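Long-range contact in APL1 (Anopheles gambiae, PDB 3O6N), which pairs with the leucine-rich repeat protein LRIM1 in a heterodimeric complex that regulates complement-like immunity in the mosquito: residues 35-48 with 57-71. Numbering follows the deposited sequence.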
loop_
_atom_site.group_PDB
_atom_site.type_symbol
_atom_site.label_atom_id
_atom_site.label_comp_id
_atom_site.label_asym_id
_atom_site.label_seq_id
_atom_site.Cartn_x
_atom_site.Cartn_y
_atom_site.Cartn_z
ATOM N N VAL A 35 -22.453 -33.264 -8.022
ATOM C CA VAL A 35 -23.648 -32.457 -8.251
ATOM C C VAL A 35 -23.682 -32.020 -9.715
ATOM O O VAL A 35 -22.699 -32.188 -10.431
ATOM C CB VAL A 35 -23.670 -31.225 -7.324
ATOM C CG1 VAL A 35 -24.909 -30.387 -7.567
ATOM C CG2 VAL A 35 -23.606 -31.659 -5.870
ATOM N N TYR A 36 -24.808 -31.468 -10.163
ATOM C CA TYR A 36 -24.957 -31.069 -11.561
ATOM C C TYR A 36 -25.118 -29.564 -11.742
ATOM O O TYR A 36 -25.847 -28.913 -10.995
ATOM C CB TYR A 36 -26.151 -31.787 -12.193
ATOM C CG TYR A 36 -25.953 -33.272 -12.349
ATOM C CD1 TYR A 36 -24.747 -33.788 -12.805
ATOM C CD2 TYR A 36 -26.965 -34.162 -12.025
ATOM C CE1 TYR A 36 -24.563 -35.150 -12.948
ATOM C CE2 TYR A 36 -26.790 -35.526 -12.165
ATOM C CZ TYR A 36 -25.586 -36.012 -12.625
ATOM O OH TYR A 36 -25.405 -37.368 -12.765
ATOM N N PHE A 37 -24.431 -29.030 -12.751
ATOM C CA PHE A 37 -24.528 -27.621 -13.117
ATOM C C PHE A 37 -25.023 -27.489 -14.551
ATOM O O PHE A 37 -24.599 -28.240 -15.426
ATOM C CB PHE A 37 -23.161 -26.929 -12.985
ATOM C CG PHE A 37 -22.726 -26.707 -11.566
ATOM C CD1 PHE A 37 -23.181 -25.611 -10.856
ATOM C CD2 PHE A 37 -21.873 -27.599 -10.939
ATOM C CE1 PHE A 37 -22.788 -25.402 -9.547
ATOM C CE2 PHE A 37 -21.473 -27.394 -9.631
ATOM C CZ PHE A 37 -21.933 -26.295 -8.933
ATOM N N GLY A 38 -25.917 -26.532 -14.783
ATOM C CA GLY A 38 -26.414 -26.249 -16.117
ATOM C C GLY A 38 -27.141 -27.416 -16.764
ATOM O O GLY A 38 -27.686 -28.284 -16.080
ATOM N N PHE A 39 -27.148 -27.431 -18.094
ATOM C CA PHE A 39 -27.763 -28.510 -18.860
ATOM C C PHE A 39 -26.778 -29.642 -19.119
ATOM O O PHE A 39 -25.573 -29.418 -19.226
ATOM C CB PHE A 39 -28.294 -27.983 -20.192
ATOM C CG PHE A 39 -29.454 -27.042 -20.051
ATOM C CD1 PHE A 39 -30.751 -27.526 -19.967
ATOM C CD2 PHE A 39 -29.250 -25.672 -20.006
ATOM C CE1 PHE A 39 -31.820 -26.660 -19.837
ATOM C CE2 PHE A 39 -30.316 -24.802 -19.877
ATOM C CZ PHE A 39 -31.603 -25.296 -19.793
ATOM N N GLU A 40 -27.297 -30.859 -19.228
ATOM C CA GLU A 40 -26.463 -32.012 -19.539
ATOM C C GLU A 40 -25.724 -31.792 -20.853
ATOM O O GLU A 40 -24.555 -32.148 -20.984
ATOM C CB GLU A 40 -27.304 -33.285 -19.610
ATOM C CG GLU A 40 -26.504 -34.518 -19.984
ATOM C CD GLU A 40 -27.332 -35.782 -19.912
ATOM O OE1 GLU A 40 -28.123 -35.915 -18.956
ATOM O OE2 GLU A 40 -27.197 -36.635 -20.813
ATOM N N ASP A 41 -26.412 -31.196 -21.821
ATOM C CA ASP A 41 -25.789 -30.834 -23.089
ATOM C C ASP A 41 -24.866 -29.634 -22.891
ATOM O O ASP A 41 -25.329 -28.505 -22.745
ATOM C CB ASP A 41 -26.857 -30.525 -24.141
ATOM C CG ASP A 41 -26.267 -30.009 -25.443
ATOM O OD1 ASP A 41 -25.029 -30.053 -25.608
ATOM O OD2 ASP A 41 -27.048 -29.564 -26.309
ATOM N N ILE A 42 -23.561 -29.897 -22.891
ATOM C CA ILE A 42 -22.543 -28.878 -22.629
ATOM C C ILE A 42 -22.686 -27.633 -23.499
ATOM O O ILE A 42 -22.451 -26.512 -23.039
ATOM C CB ILE A 42 -21.124 -29.452 -22.831
ATOM C CG1 ILE A 42 -20.885 -30.629 -21.885
ATOM C CG2 ILE A 42 -20.073 -28.375 -22.623
ATOM C CD1 ILE A 42 -21.167 -30.304 -20.449
ATOM N N THR A 43 -23.070 -27.833 -24.755
ATOM C CA THR A 43 -23.144 -26.738 -25.715
ATOM C C THR A 43 -24.175 -25.676 -25.333
ATOM O O THR A 43 -24.126 -24.551 -25.829
ATOM C CB THR A 43 -23.445 -27.254 -27.134
ATOM O OG1 THR A 43 -24.768 -27.800 -27.175
ATOM C CG2 THR A 43 -22.443 -28.326 -27.531
ATOM N N LEU A 44 -25.106 -26.033 -24.452
ATOM C CA LEU A 44 -26.129 -25.089 -24.007
ATOM C C LEU A 44 -25.620 -24.169 -22.893
ATOM O O LEU A 44 -26.203 -23.118 -22.631
ATOM C CB LEU A 44 -27.390 -25.830 -23.552
ATOM C CG LEU A 44 -28.066 -26.690 -24.622
ATOM C CD1 LEU A 44 -29.304 -27.375 -24.063
ATOM C CD2 LEU A 44 -28.418 -25.847 -25.838
ATOM N N ASN A 45 -24.534 -24.575 -22.241
ATOM C CA ASN A 45 -23.923 -23.778 -21.185
ATOM C C ASN A 45 -22.851 -22.868 -21.774
ATOM O O ASN A 45 -21.661 -23.021 -21.495
ATOM C CB ASN A 45 -23.322 -24.685 -20.112
ATOM C CG ASN A 45 -24.291 -25.761 -19.647
ATOM O OD1 ASN A 45 -25.466 -25.491 -19.399
ATOM N ND2 ASN A 45 -23.800 -26.991 -19.534
ATOM N N ASN A 46 -23.283 -21.924 -22.599
ATOM C CA ASN A 46 -22.361 -21.074 -23.336
ATOM C C ASN A 46 -22.138 -19.731 -22.653
ATOM O O ASN A 46 -21.558 -18.818 -23.241
ATOM C CB ASN A 46 -22.879 -20.851 -24.757
ATOM C CG ASN A 46 -24.180 -20.074 -24.784
ATOM O OD1 ASN A 46 -24.883 -19.980 -23.777
ATOM N ND2 ASN A 46 -24.508 -19.513 -25.940
ATOM N N GLN A 47 -22.605 -19.614 -21.414
ATOM C CA GLN A 47 -22.465 -18.369 -20.667
ATOM C C GLN A 47 -20.996 -18.033 -20.403
ATOM O O GLN A 47 -20.179 -18.916 -20.135
ATOM C CB GLN A 47 -23.260 -18.423 -19.359
ATOM C CG GLN A 47 -24.777 -18.376 -19.540
ATOM C CD GLN A 47 -25.386 -19.727 -19.882
ATOM O OE1 GLN A 47 -24.776 -20.774 -19.663
ATOM N NE2 GLN A 47 -26.599 -19.707 -20.420
ATOM N N LYS A 48 -20.670 -16.747 -20.478
ATOM C CA LYS A 48 -19.290 -16.292 -20.351
ATOM C C LYS A 48 -19.009 -15.643 -18.998
ATOM O O LYS A 48 -17.859 -15.569 -18.567
ATOM C CB LYS A 48 -18.953 -15.311 -21.476
ATOM C CG LYS A 48 -19.058 -15.903 -22.872
ATOM C CD LYS A 48 -18.678 -14.876 -23.926
ATOM C CE LYS A 48 -18.586 -15.503 -25.306
ATOM N NZ LYS A 48 -18.089 -14.529 -26.318
ATOM N N MET A 57 -20.028 -23.314 -1.442
ATOM C CA MET A 57 -19.361 -24.479 -2.005
ATOM C C MET A 57 -18.078 -24.729 -1.232
ATOM O O MET A 57 -17.020 -24.214 -1.592
ATOM C CB MET A 57 -19.047 -24.268 -3.488
ATOM C CG MET A 57 -20.272 -24.185 -4.388
ATOM S SD MET A 57 -19.842 -24.335 -6.133
ATOM C CE MET A 57 -18.972 -22.798 -6.420
ATOM N N ARG A 58 -18.174 -25.514 -0.166
ATOM C CA ARG A 58 -17.032 -25.719 0.720
ATOM C C ARG A 58 -15.882 -26.425 0.000
ATOM O O ARG A 58 -14.712 -26.244 0.343
ATOM C CB ARG A 58 -17.466 -26.442 1.997
ATOM C CG ARG A 58 -18.688 -25.783 2.635
ATOM C CD ARG A 58 -18.803 -26.026 4.132
ATOM N NE ARG A 58 -20.073 -25.521 4.658
ATOM C CZ ARG A 58 -20.276 -24.276 5.088
ATOM N NH1 ARG A 58 -19.292 -23.387 5.066
ATOM N NH2 ARG A 58 -21.469 -23.918 5.544
ATOM N N LYS A 59 -16.224 -27.219 -1.009
ATOM C CA LYS A 59 -15.230 -27.722 -1.951
ATOM C C LYS A 59 -15.674 -27.362 -3.362
ATOM O O LYS A 59 -16.804 -27.645 -3.752
ATOM C CB LYS A 59 -15.054 -29.238 -1.817
ATOM C CG LYS A 59 -14.132 -29.837 -2.868
ATOM C CD LYS A 59 -13.838 -31.308 -2.598
ATOM C CE LYS A 59 -12.869 -31.868 -3.634
ATOM N NZ LYS A 59 -12.438 -33.257 -3.316
ATOM N N LEU A 60 -14.792 -26.717 -4.117
ATOM C CA LEU A 60 -15.094 -26.367 -5.500
ATOM C C LEU A 60 -14.994 -27.610 -6.384
ATOM O O LEU A 60 -13.918 -28.188 -6.521
ATOM C CB LEU A 60 -14.130 -25.291 -5.998
ATOM C CG LEU A 60 -14.399 -24.747 -7.403
ATOM C CD1 LEU A 60 -15.706 -23.955 -7.438
ATOM C CD2 LEU A 60 -13.236 -23.894 -7.873
ATOM N N PRO A 61 -16.121 -28.025 -6.987
ATOM C CA PRO A 61 -16.183 -29.268 -7.767
ATOM C C PRO A 61 -15.745 -29.090 -9.216
ATOM O O PRO A 61 -15.879 -28.005 -9.774
ATOM C CB PRO A 61 -17.673 -29.618 -7.727
ATOM C CG PRO A 61 -18.354 -28.279 -7.683
ATOM C CD PRO A 61 -17.434 -27.358 -6.899
ATOM N N ALA A 62 -15.236 -30.161 -9.818
ATOM C CA ALA A 62 -14.875 -30.150 -11.230
ATOM C C ALA A 62 -16.112 -30.018 -12.119
ATOM O O ALA A 62 -16.023 -29.571 -13.263
ATOM C CB ALA A 62 -14.102 -31.412 -11.587
ATOM N N ALA A 63 -17.263 -30.405 -11.580
ATOM C CA ALA A 63 -18.507 -30.426 -12.346
ATOM C C ALA A 63 -18.882 -29.065 -12.924
ATOM O O ALA A 63 -19.518 -28.989 -13.972
ATOM C CB ALA A 63 -19.646 -30.976 -11.498
ATOM N N LEU A 64 -18.492 -27.991 -12.242
ATOM C CA LEU A 64 -18.864 -26.649 -12.679
ATOM C C LEU A 64 -18.286 -26.319 -14.050
ATOM O O LEU A 64 -19.027 -26.054 -14.993
ATOM C CB LEU A 64 -18.425 -25.597 -11.654
ATOM C CG LEU A 64 -18.617 -24.140 -12.079
ATOM C CD1 LEU A 64 -20.081 -23.848 -12.401
ATOM C CD2 LEU A 64 -18.100 -23.199 -10.999
ATOM N N LEU A 65 -16.960 -26.334 -14.153
ATOM C CA LEU A 65 -16.291 -25.996 -15.406
ATOM C C LEU A 65 -16.234 -27.167 -16.387
ATOM O O LEU A 65 -15.885 -26.991 -17.554
ATOM C CB LEU A 65 -14.891 -25.440 -15.138
ATOM C CG LEU A 65 -14.896 -24.109 -14.384
ATOM C CD1 LEU A 65 -13.480 -23.674 -14.004
ATOM C CD2 LEU A 65 -15.596 -23.028 -15.204
ATOM N N ASP A 66 -16.574 -28.361 -15.915
ATOM C CA ASP A 66 -16.728 -29.494 -16.821
ATOM C C ASP A 66 -17.964 -29.283 -17.691
ATOM O O ASP A 66 -18.026 -29.762 -18.821
ATOM C CB ASP A 66 -16.838 -30.808 -16.045
ATOM C CG ASP A 66 -15.485 -31.344 -15.609
ATOM O OD1 ASP A 66 -14.485 -30.603 -15.714
ATOM O OD2 ASP A 66 -15.424 -32.508 -15.156
ATOM N N SER A 67 -18.938 -28.553 -17.152
ATOM C CA SER A 67 -20.196 -28.287 -17.843
ATOM C C SER A 67 -20.213 -26.915 -18.507
ATOM O O SER A 67 -20.820 -26.737 -19.561
ATOM C CB SER A 67 -21.376 -28.406 -16.879
ATOM O OG SER A 67 -21.506 -29.730 -16.397
ATOM N N PHE A 68 -19.558 -25.944 -17.879
ATOM C CA PHE A 68 -19.456 -24.603 -18.441
ATOM C C PHE A 68 -18.041 -24.359 -18.946
ATOM O O PHE A 68 -17.158 -23.983 -18.178
ATOM C CB PHE A 68 -19.846 -23.560 -17.393
ATOM C CG PHE A 68 -21.317 -23.538 -17.087
ATOM C CD1 PHE A 68 -22.108 -22.477 -17.501
ATOM C CD2 PHE A 68 -21.915 -24.586 -16.403
ATOM C CE1 PHE A 68 -23.469 -22.457 -17.230
ATOM C CE2 PHE A 68 -23.272 -24.573 -16.129
ATOM C CZ PHE A 68 -24.049 -23.506 -16.542
ATOM N N ARG A 69 -17.832 -24.579 -20.242
ATOM C CA ARG A 69 -16.488 -24.565 -20.816
ATOM C C ARG A 69 -16.168 -23.318 -21.639
ATOM O O ARG A 69 -15.165 -23.282 -22.352
ATOM C CB ARG A 69 -16.266 -25.816 -21.669
ATOM C CG ARG A 69 -16.478 -27.119 -20.915
ATOM C CD ARG A 69 -16.021 -28.307 -21.738
ATOM N NE ARG A 69 -16.231 -29.571 -21.041
ATOM C CZ ARG A 69 -16.024 -30.765 -21.588
ATOM N NH1 ARG A 69 -15.599 -30.854 -22.841
ATOM N NH2 ARG A 69 -16.243 -31.867 -20.884
ATOM N N GLN A 70 -17.011 -22.297 -21.538
ATOM C CA GLN A 70 -16.781 -21.058 -22.270
ATOM C C GLN A 70 -16.758 -19.849 -21.336
ATOM O O GLN A 70 -16.967 -18.714 -21.766
ATOM C CB GLN A 70 -17.839 -20.879 -23.360
ATOM C CG GLN A 70 -17.861 -22.018 -24.371
ATOM C CD GLN A 70 -19.091 -21.996 -25.255
ATOM O OE1 GLN A 70 -19.498 -20.944 -25.749
ATOM N NE2 GLN A 70 -19.695 -23.161 -25.455
ATOM N N VAL A 71 -16.502 -20.101 -20.056
ATOM C CA VAL A 71 -16.472 -19.037 -19.060
ATOM C C VAL A 71 -15.254 -18.136 -19.256
ATOM O O VAL A 71 -14.135 -18.618 -19.427
ATOM C CB VAL A 71 -16.455 -19.606 -17.627
ATOM C CG1 VAL A 71 -16.403 -18.477 -16.605
ATOM C CG2 VAL A 71 -17.676 -20.491 -17.388
HETATM O O HOH W 1 -22.466 -30.544 -13.983
HETATM O O HOH W 2 -20.078 -25.204 -22.070
HETATM O O HOH W 3 -19.518 -21.738 -20.199
#
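Phe68 and Asn45 form the polar-aromatic part of this contact. Asn45 CB sits over the centre of the Phe68 ring, 3.5 Å from its centroid, a CH-pi contact. The Asn45 amide stacks on the same ring with the planes 17° apart. The backbone at Phe37 and Gly38 meets the edge of the ring.

Hydrogen bonds fix the Asn45 amide. ND2 of Asn45 donates to Ser67 O at 3.0 Å, from above the carbonyl plane. The same ND2 also donates to Phe39 O, and Asn45 OD1 accepts from Phe39 N at 2.9 Å on a lone pair. The amide thus ties its own loop to the end of helix 63-67.

Apolar packing centres on Phe37. With CG anti to its carbonyl carbon (chi1 -72°), its ring lies against the helix, where Leu64 CD1 covers one face, offset toward the rim. Pro61 CG meets the ring edge, 3.8 Å from Phe37 CE2. Met57 SD approaches obliquely, a Met-aromatic contact. Ile42 CD1 packs 3.4 Å from Ser67 CA.

Waters fill in between the backbones. One accepts from Phe37 N and bonds Ser67 OG. Another joins the carbonyls of Asn45 and Gln47 to Gln70 N.

The contact joins successive coils at the N-terminal end of the leucine-rich repeat solenoid. Phe23 of strand 21-24 meets both phenylalanines edge-to-face, and Phe52 of strand 49-53 packs on Phe37, Met57 and Leu64.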